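Side-chain contacts in capsule biosynthesis protein capD (Bacillus anthracis, PDB 3G9K), which cleaves the poly-gamma-D-glutamate capsule of the bacterium and joins it through an amide bond to meso-diaminopimelic acid of the peptidoglycan: residues Y53-G56 and V57-H61; D262-A265 and T266-K270; D155-S158 and I159-N163. One frame throughout, in Å; residues are numbered along the deposited sequence.

Contact 1: residues Y53-G56 and V57-H61; sequences YVLG and VVELH
Leu55 and Glu59 meet at the C-terminal end of helix 44-58, part of the large chain of this member of the gamma-glutamyltransferase family, where the last helical turn runs out into a loop. Backbone bonds close the turn. Val54 O takes two donors: Val58 N at 2.8 Å, nearly in line with the carbonyl, and Val57 N, which sits well above the carbonyl plane. Glu59 N reaches Leu55 O at 2.7 Å in a bond more bent than that of Val58 N (141° at the hydrogen), and Glu59 is the first residue to leave helical geometry.

Apolar contacts follow the same one-turn spacing. Val54 CG1 meets Val58 CG2 at 3.9 Å, the branched side chains crossing at an angle, and helix 28-39 covers both. Val57 faces helices 120-133 and 176-188, as suits a compact apolar residue in a buried position.

The carboxylate of buried Glu59 is satisfied from outside: OE2 bonds to Ser26 OG and OE1 to Thr2 OG1 of the other chain, so it bridges the two chains. An extended stem, with CG anti to the backbone N (chi1 -161°), runs alongside Leu55, and Leu55 CD2 lies 3.5 Å from Glu59 OE1.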
loop_
_atom_site.group_PDB
_atom_site.type_symbol
_atom_site.label_atom_id
_atom_site.label_comp_id
_atom_site.label_asym_id
_atom_site.label_seq_id
_atom_site.Cartn_x
_atom_site.Cartn_y
_atom_site.Cartn_z
ATOM N N TYR A 53 12.093 1.192 -4.116
ATOM C CA TYR A 53 13.212 0.245 -4.146
ATOM C C TYR A 53 13.860 -0.101 -2.756
ATOM O O TYR A 53 14.241 -1.240 -2.495
ATOM C CB TYR A 53 14.251 0.736 -5.164
ATOM C CG TYR A 53 14.068 0.230 -6.578
ATOM C CD1 TYR A 53 13.591 1.048 -7.582
ATOM C CD2 TYR A 53 14.446 -1.061 -6.914
ATOM C CE1 TYR A 53 13.481 0.569 -8.933
ATOM C CE2 TYR A 53 14.327 -1.525 -8.185
ATOM C CZ TYR A 53 13.840 -0.711 -9.202
ATOM O OH TYR A 53 13.737 -1.245 -10.446
ATOM N N VAL A 54 14.012 0.876 -1.869
ATOM C CA VAL A 54 14.528 0.647 -0.516
ATOM C C VAL A 54 13.629 -0.318 0.298
ATOM O O VAL A 54 14.117 -1.262 0.916
ATOM C CB VAL A 54 14.725 2.011 0.230
ATOM C CG1 VAL A 54 14.852 1.801 1.729
ATOM C CG2 VAL A 54 15.925 2.763 -0.392
ATOM N N LEU A 55 12.324 -0.111 0.207
ATOM C CA LEU A 55 11.297 -0.915 0.853
ATOM C C LEU A 55 11.393 -2.345 0.341
ATOM O O LEU A 55 11.306 -3.290 1.139
ATOM C CB LEU A 55 9.900 -0.317 0.633
ATOM C CG LEU A 55 9.578 0.905 1.506
ATOM C CD1 LEU A 55 8.293 1.500 0.989
ATOM C CD2 LEU A 55 9.518 0.556 2.993
ATOM N N GLY A 56 11.650 -2.523 -0.955
ATOM C CA GLY A 56 11.834 -3.876 -1.530
ATOM C C GLY A 56 13.026 -4.587 -0.938
ATOM O O GLY A 56 13.117 -5.835 -0.895
ATOM N N VAL A 57 13.985 -3.804 -0.468
ATOM C CA VAL A 57 15.179 -4.408 0.154
ATOM C C VAL A 57 15.024 -4.615 1.663
ATOM O O VAL A 57 15.300 -5.690 2.196
ATOM C CB VAL A 57 16.435 -3.547 -0.142
ATOM C CG1 VAL A 57 17.606 -4.052 0.669
ATOM C CG2 VAL A 57 16.762 -3.571 -1.638
ATOM N N VAL A 58 14.597 -3.584 2.371
ATOM C CA VAL A 58 14.610 -3.612 3.831
ATOM C C VAL A 58 13.276 -4.061 4.428
ATOM O O VAL A 58 13.203 -4.417 5.623
ATOM C CB VAL A 58 15.033 -2.214 4.424
ATOM C CG1 VAL A 58 16.401 -1.769 3.856
ATOM C CG2 VAL A 58 13.951 -1.138 4.143
ATOM N N GLU A 59 12.209 -3.979 3.642
ATOM C CA GLU A 59 10.900 -4.424 4.081
ATOM C C GLU A 59 10.395 -5.508 3.118
ATOM O O GLU A 59 9.267 -5.478 2.670
ATOM C CB GLU A 59 9.918 -3.261 4.131
ATOM C CG GLU A 59 8.754 -3.595 4.990
ATOM C CD GLU A 59 7.651 -2.555 4.920
ATOM O OE1 GLU A 59 7.333 -2.098 3.800
ATOM O OE2 GLU A 59 7.116 -2.210 5.991
ATOM N N LEU A 60 11.290 -6.439 2.826
ATOM C CA LEU A 60 11.186 -7.412 1.733
ATOM C C LEU A 60 10.020 -8.379 1.802
ATOM O O LEU A 60 9.567 -8.900 0.757
ATOM C CB LEU A 60 12.514 -8.171 1.648
ATOM C CG LEU A 60 12.865 -9.033 2.868
ATOM C CD1 LEU A 60 12.615 -10.536 2.474
ATOM C CD2 LEU A 60 14.286 -8.822 3.364
ATOM N N HIS A 61 9.492 -8.565 3.004
ATOM C CA HIS A 61 8.298 -9.403 3.202
ATOM C C HIS A 61 7.092 -8.787 2.581
ATOM O O HIS A 61 6.181 -9.503 2.194
ATOM C CB HIS A 61 8.009 -9.656 4.687
ATOM C CG HIS A 61 8.009 -8.431 5.549
ATOM N ND1 HIS A 61 9.176 -7.812 5.958
ATOM C CD2 HIS A 61 6.996 -7.708 6.061
ATOM C CE1 HIS A 61 8.871 -6.771 6.708
ATOM N NE2 HIS A 61 7.554 -6.698 6.805
#

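Contact 2: residues D262-A265 and T266-K270; sequences DHTA and TYMSK
Thr264 and Met268, a selenomethionine here, lie side by side, one turn apart at the N-terminal end of helix 264-284, whose N-cap position is held by His263. Their rotamers make the contact. Thr264 has its methyl CG2 opposite the backbone N, on the carbonyl side, which aims it along the helix toward the next turn. In Met268, CG stands beside the backbone N and opposite the carbonyl carbon (chi1 -71°), and an extended chi2 (178°) carries the selenium to 3.7 Å from Thr264 CG2. The bend at chi3 turns only the terminal methyl CE. This flexible, unbranched selenoether chain also packs on Phe109 of the other chain.

The ring of Tyr267 leaves the turn for Val257 of its own chain and Pro88 of the other chain, and the hydroxyl of this buried residue bonds to Asp91 of the other chain. Small Ala265 fits against Glu129 of the same partner.

Beneath the side chains the regular helical bonding begins at His263 O, which accepts Tyr267 N at 3.0 Å and, weakly, Thr266 N. Ser269 N follows on Ala265 O at 3.0 Å, and Met268 N approaches Thr264 O almost straight, at 2.8 Å with 168° at the hydrogen.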
loop_
_atom_site.group_PDB
_atom_site.type_symbol
_atom_site.label_atom_id
_atom_site.label_comp_id
_atom_site.label_asym_id
_atom_site.label_seq_id
_atom_site.Cartn_x
_atom_site.Cartn_y
_atom_site.Cartn_z
ATOM N N ASP A 262 -19.410 7.786 19.731
ATOM C CA ASP A 262 -19.244 7.444 21.150
ATOM C C ASP A 262 -20.063 6.230 21.586
ATOM O O ASP A 262 -19.920 5.776 22.719
ATOM C CB ASP A 262 -19.623 8.639 22.037
ATOM C CG ASP A 262 -18.759 9.859 21.780
ATOM O OD1 ASP A 262 -17.603 9.708 21.326
ATOM O OD2 ASP A 262 -19.247 10.974 22.041
ATOM N N HIS A 263 -20.910 5.713 20.703
ATOM C CA HIS A 263 -21.772 4.582 21.015
ATOM C C HIS A 263 -21.420 3.353 20.151
ATOM O O HIS A 263 -22.000 3.121 19.078
ATOM C CB HIS A 263 -23.226 5.017 20.852
ATOM C CG HIS A 263 -23.623 6.093 21.814
ATOM N ND1 HIS A 263 -23.814 5.851 23.159
ATOM C CD2 HIS A 263 -23.836 7.420 21.637
ATOM C CE1 HIS A 263 -24.141 6.978 23.766
ATOM N NE2 HIS A 263 -24.160 7.946 22.865
ATOM N N THR A 264 -20.481 2.561 20.665
ATOM C CA THR A 264 -19.719 1.592 19.872
ATOM C C THR A 264 -20.534 0.579 19.063
ATOM O O THR A 264 -20.290 0.399 17.861
ATOM C CB THR A 264 -18.726 0.853 20.774
ATOM O OG1 THR A 264 -17.892 1.825 21.408
ATOM C CG2 THR A 264 -17.866 -0.116 19.979
ATOM N N ALA A 265 -21.500 -0.076 19.707
ATOM C CA ALA A 265 -22.327 -1.051 19.005
ATOM C C ALA A 265 -23.076 -0.402 17.830
ATOM O O ALA A 265 -23.249 -1.028 16.784
ATOM C CB ALA A 265 -23.308 -1.722 19.969
ATOM N N THR A 266 -23.512 0.848 17.995
ATOM C CA THR A 266 -24.227 1.544 16.923
ATOM C C THR A 266 -23.270 1.916 15.788
ATOM O O THR A 266 -23.581 1.751 14.608
ATOM C CB THR A 266 -24.906 2.837 17.421
ATOM O OG1 THR A 266 -25.678 2.557 18.590
ATOM C CG2 THR A 266 -25.814 3.437 16.345
ATOM N N TYR A 267 -22.110 2.443 16.169
ATOM C CA TYR A 267 -21.103 2.846 15.202
ATOM C C TYR A 267 -20.697 1.639 14.377
ATOM O O TYR A 267 -20.705 1.705 13.148
ATOM C CB TYR A 267 -19.878 3.471 15.892
ATOM C CG TYR A 267 -18.950 4.226 14.933
ATOM C CD1 TYR A 267 -19.369 5.410 14.321
ATOM C CD2 TYR A 267 -17.652 3.768 14.655
ATOM C CE1 TYR A 267 -18.535 6.117 13.449
ATOM C CE2 TYR A 267 -16.793 4.478 13.776
ATOM C CZ TYR A 267 -17.250 5.644 13.171
ATOM O OH TYR A 267 -16.441 6.378 12.305
HETATM N N MSE A 268 -20.389 0.542 15.063
HETATM C CA MSE A 268 -19.933 -0.676 14.391
HETATM C C MSE A 268 -20.998 -1.250 13.472
HETATM O O MSE A 268 -20.714 -1.585 12.320
HETATM C CB MSE A 268 -19.482 -1.736 15.401
HETATM C CG MSE A 268 -18.186 -1.405 16.101
HETATM SE SE MSE A 268 -17.657 -2.723 17.421
HETATM C CE MSE A 268 -17.408 -4.254 16.279
ATOM N N SER A 269 -22.191 -1.311 13.989
ATOM C CA SER A 269 -23.267 -1.875 13.201
ATOM C C SER A 269 -23.544 -1.030 11.947
ATOM O O SER A 269 -23.730 -1.580 10.870
ATOM C CB SER A 269 -24.532 -2.058 14.052
ATOM O OG SER A 269 -25.566 -2.604 13.255
ATOM N N LYS A 270 -23.513 0.279 12.091
ATOM C CA LYS A 270 -23.777 1.177 10.983
ATOM C C LYS A 270 -22.651 1.125 9.944
ATOM O O LYS A 270 -22.850 1.404 8.809
ATOM C CB LYS A 270 -23.991 2.598 11.491
ATOM C CG LYS A 270 -25.404 2.891 12.010
ATOM C CD LYS A 270 -25.564 4.317 12.455
ATOM C CE LYS A 270 -27.031 4.750 12.591
ATOM N NZ LYS A 270 -27.213 6.184 12.850
#

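Contact 3: residues D155-S158 and I159-N163; sequences DKLS and IFYPN
Leu157 O receives Phe160 N at 3.1 Å, and Ser158 O receives Tyr161 N at 3.2 Å; both donors stand above the carbonyl planes they address, as tight turning of the chain imposes. Tyr161 N also makes a weak bond to Leu157 O. A water spans the start of the turn, donating to Lys156 O at 2.9 Å and accepting from Ile159 N.

Leu157 packs against both Phe160 and Tyr161. Its CG lies 4.0 Å from Phe160 CD2, the two side chains crossing, while Leu157 CB touches Tyr161 CD1 at 4.1 Å. Leu157 O sits at the edge of the Tyr161 ring, in its plane, 3.6 Å from CD1. Ile159 places CG1 between its backbone N and carbonyl carbon (chi1 71°), which sets that atom 3.6 Å above the centre of the Phe160 ring, a CH-pi approach to the ring face.

Outside the segments, the turn's aromatic residues fill buried positions: Phe160 packs on Leu145 and meets Phe34 of the other chain, and the Tyr161 hydroxyl bonds to Leu145 O. The backbone forms overlapping type I beta-turns in the loop between helix 139-152 and strand 172-173, and the side chains of Leu157, Phe160 and Tyr161 hold them against that helix.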
loop_
_atom_site.group_PDB
_atom_site.type_symbol
_atom_site.label_atom_id
_atom_site.label_comp_id
_atom_site.label_asym_id
_atom_site.label_seq_id
_atom_site.Cartn_x
_atom_site.Cartn_y
_atom_site.Cartn_z
ATOM N N ASP A 155 15.788 -24.751 1.100
ATOM C CA ASP A 155 17.247 -24.706 1.152
ATOM C C ASP A 155 17.801 -23.455 0.460
ATOM O O ASP A 155 18.992 -23.204 0.539
ATOM C CB ASP A 155 17.883 -25.993 0.572
ATOM C CG ASP A 155 17.513 -26.256 -0.883
ATOM O OD1 ASP A 155 16.766 -25.463 -1.510
ATOM O OD2 ASP A 155 17.955 -27.299 -1.411
ATOM N N LYS A 156 16.939 -22.693 -0.214
ATOM C CA LYS A 156 17.351 -21.479 -0.924
ATOM C C LYS A 156 17.463 -20.247 0.013
ATOM O O LYS A 156 17.995 -19.217 -0.398
ATOM C CB LYS A 156 16.315 -21.128 -2.000
ATOM C CG LYS A 156 16.206 -22.042 -3.247
ATOM C CD LYS A 156 15.677 -21.179 -4.418
ATOM C CE LYS A 156 14.968 -21.974 -5.500
ATOM N NZ LYS A 156 14.388 -21.087 -6.565
ATOM N N LEU A 157 16.968 -20.367 1.247
ATOM C CA LEU A 157 16.665 -19.215 2.103
ATOM C C LEU A 157 17.613 -19.084 3.309
ATOM O O LEU A 157 17.276 -18.482 4.338
ATOM C CB LEU A 157 15.186 -19.316 2.534
ATOM C CG LEU A 157 14.171 -18.533 1.716
ATOM C CD1 LEU A 157 14.487 -18.396 0.231
ATOM C CD2 LEU A 157 12.741 -19.002 1.973
ATOM N N SER A 158 18.827 -19.589 3.174
ATOM C CA SER A 158 19.703 -19.647 4.333
ATOM C C SER A 158 20.021 -18.267 4.903
ATOM O O SER A 158 20.125 -18.140 6.107
ATOM C CB SER A 158 21.000 -20.383 3.996
ATOM O OG SER A 158 21.574 -19.787 2.858
ATOM N N ILE A 159 20.149 -17.223 4.077
ATOM C CA ILE A 159 20.433 -15.867 4.643
ATOM C C ILE A 159 19.367 -15.288 5.581
ATOM O O ILE A 159 19.688 -14.442 6.440
ATOM C CB ILE A 159 20.751 -14.793 3.586
ATOM C CG1 ILE A 159 19.506 -14.398 2.767
ATOM C CG2 ILE A 159 21.819 -15.232 2.661
ATOM C CD1 ILE A 159 19.838 -13.360 1.710
ATOM N N PHE A 160 18.114 -15.709 5.394
ATOM C CA PHE A 160 16.994 -15.278 6.224
ATOM C C PHE A 160 16.771 -16.157 7.440
ATOM O O PHE A 160 16.067 -15.752 8.367
ATOM C CB PHE A 160 15.708 -15.292 5.404
ATOM C CG PHE A 160 15.791 -14.465 4.163
ATOM C CD1 PHE A 160 15.801 -13.073 4.242
ATOM C CD2 PHE A 160 15.866 -15.067 2.917
ATOM C CE1 PHE A 160 15.870 -12.306 3.091
ATOM C CE2 PHE A 160 15.937 -14.308 1.763
ATOM C CZ PHE A 160 15.900 -12.914 1.850
ATOM N N TYR A 161 17.325 -17.375 7.398
ATOM C CA TYR A 161 17.196 -18.352 8.485
ATOM C C TYR A 161 18.553 -18.919 8.851
ATOM O O TYR A 161 18.771 -20.094 8.694
ATOM C CB TYR A 161 16.266 -19.489 8.104
ATOM C CG TYR A 161 14.840 -19.081 7.838
ATOM C CD1 TYR A 161 14.435 -18.730 6.547
ATOM C CD2 TYR A 161 13.902 -19.011 8.864
ATOM C CE1 TYR A 161 13.135 -18.368 6.282
ATOM C CE2 TYR A 161 12.563 -18.635 8.609
ATOM C CZ TYR A 161 12.196 -18.302 7.312
ATOM O OH TYR A 161 10.889 -17.929 7.008
ATOM N N PRO A 162 19.453 -18.079 9.367
ATOM C CA PRO A 162 20.790 -18.490 9.800
ATOM C C PRO A 162 20.739 -19.552 10.905
ATOM O O PRO A 162 20.041 -19.381 11.908
ATOM C CB PRO A 162 21.379 -17.189 10.354
ATOM C CG PRO A 162 20.627 -16.142 9.706
ATOM C CD PRO A 162 19.245 -16.649 9.630
ATOM N N ASN A 163 21.471 -20.642 10.705
ATOM C CA ASN A 163 21.424 -21.797 11.602
ATOM C C ASN A 163 20.008 -22.343 11.800
ATOM O O ASN A 163 19.692 -22.889 12.851
ATOM C CB ASN A 163 22.080 -21.455 12.949
ATOM C CG ASN A 163 23.590 -21.287 12.839
ATOM O OD1 ASN A 163 24.306 -22.219 12.459
ATOM N ND2 ASN A 163 24.080 -20.108 13.186
HETATM O O HOH W 1 19.823 -17.441 0.923
#

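How the contacts relate
From the N terminus the chain first reaches contact 1, where helix 44-58 ends. It next passes contact 3, in the loop after helix 139-152, and arrives last at contact 2, at the start of helix 264-284. Each closes a short local turn; they follow in series, neither nesting nor crossing. Contacts 1 and 3 have centres about 18 Å apart and touch, Leu60 CD1 lying 3.8 Å from Phe160 CE1, so the segment just after helix 44-58 packs on a loop far along the chain; Gln175 lies against both of these residues. Contact 2 is remote, its centre about 38 Å from that of contact 1 and 47 Å from that of contact 3. All three meet the other chain.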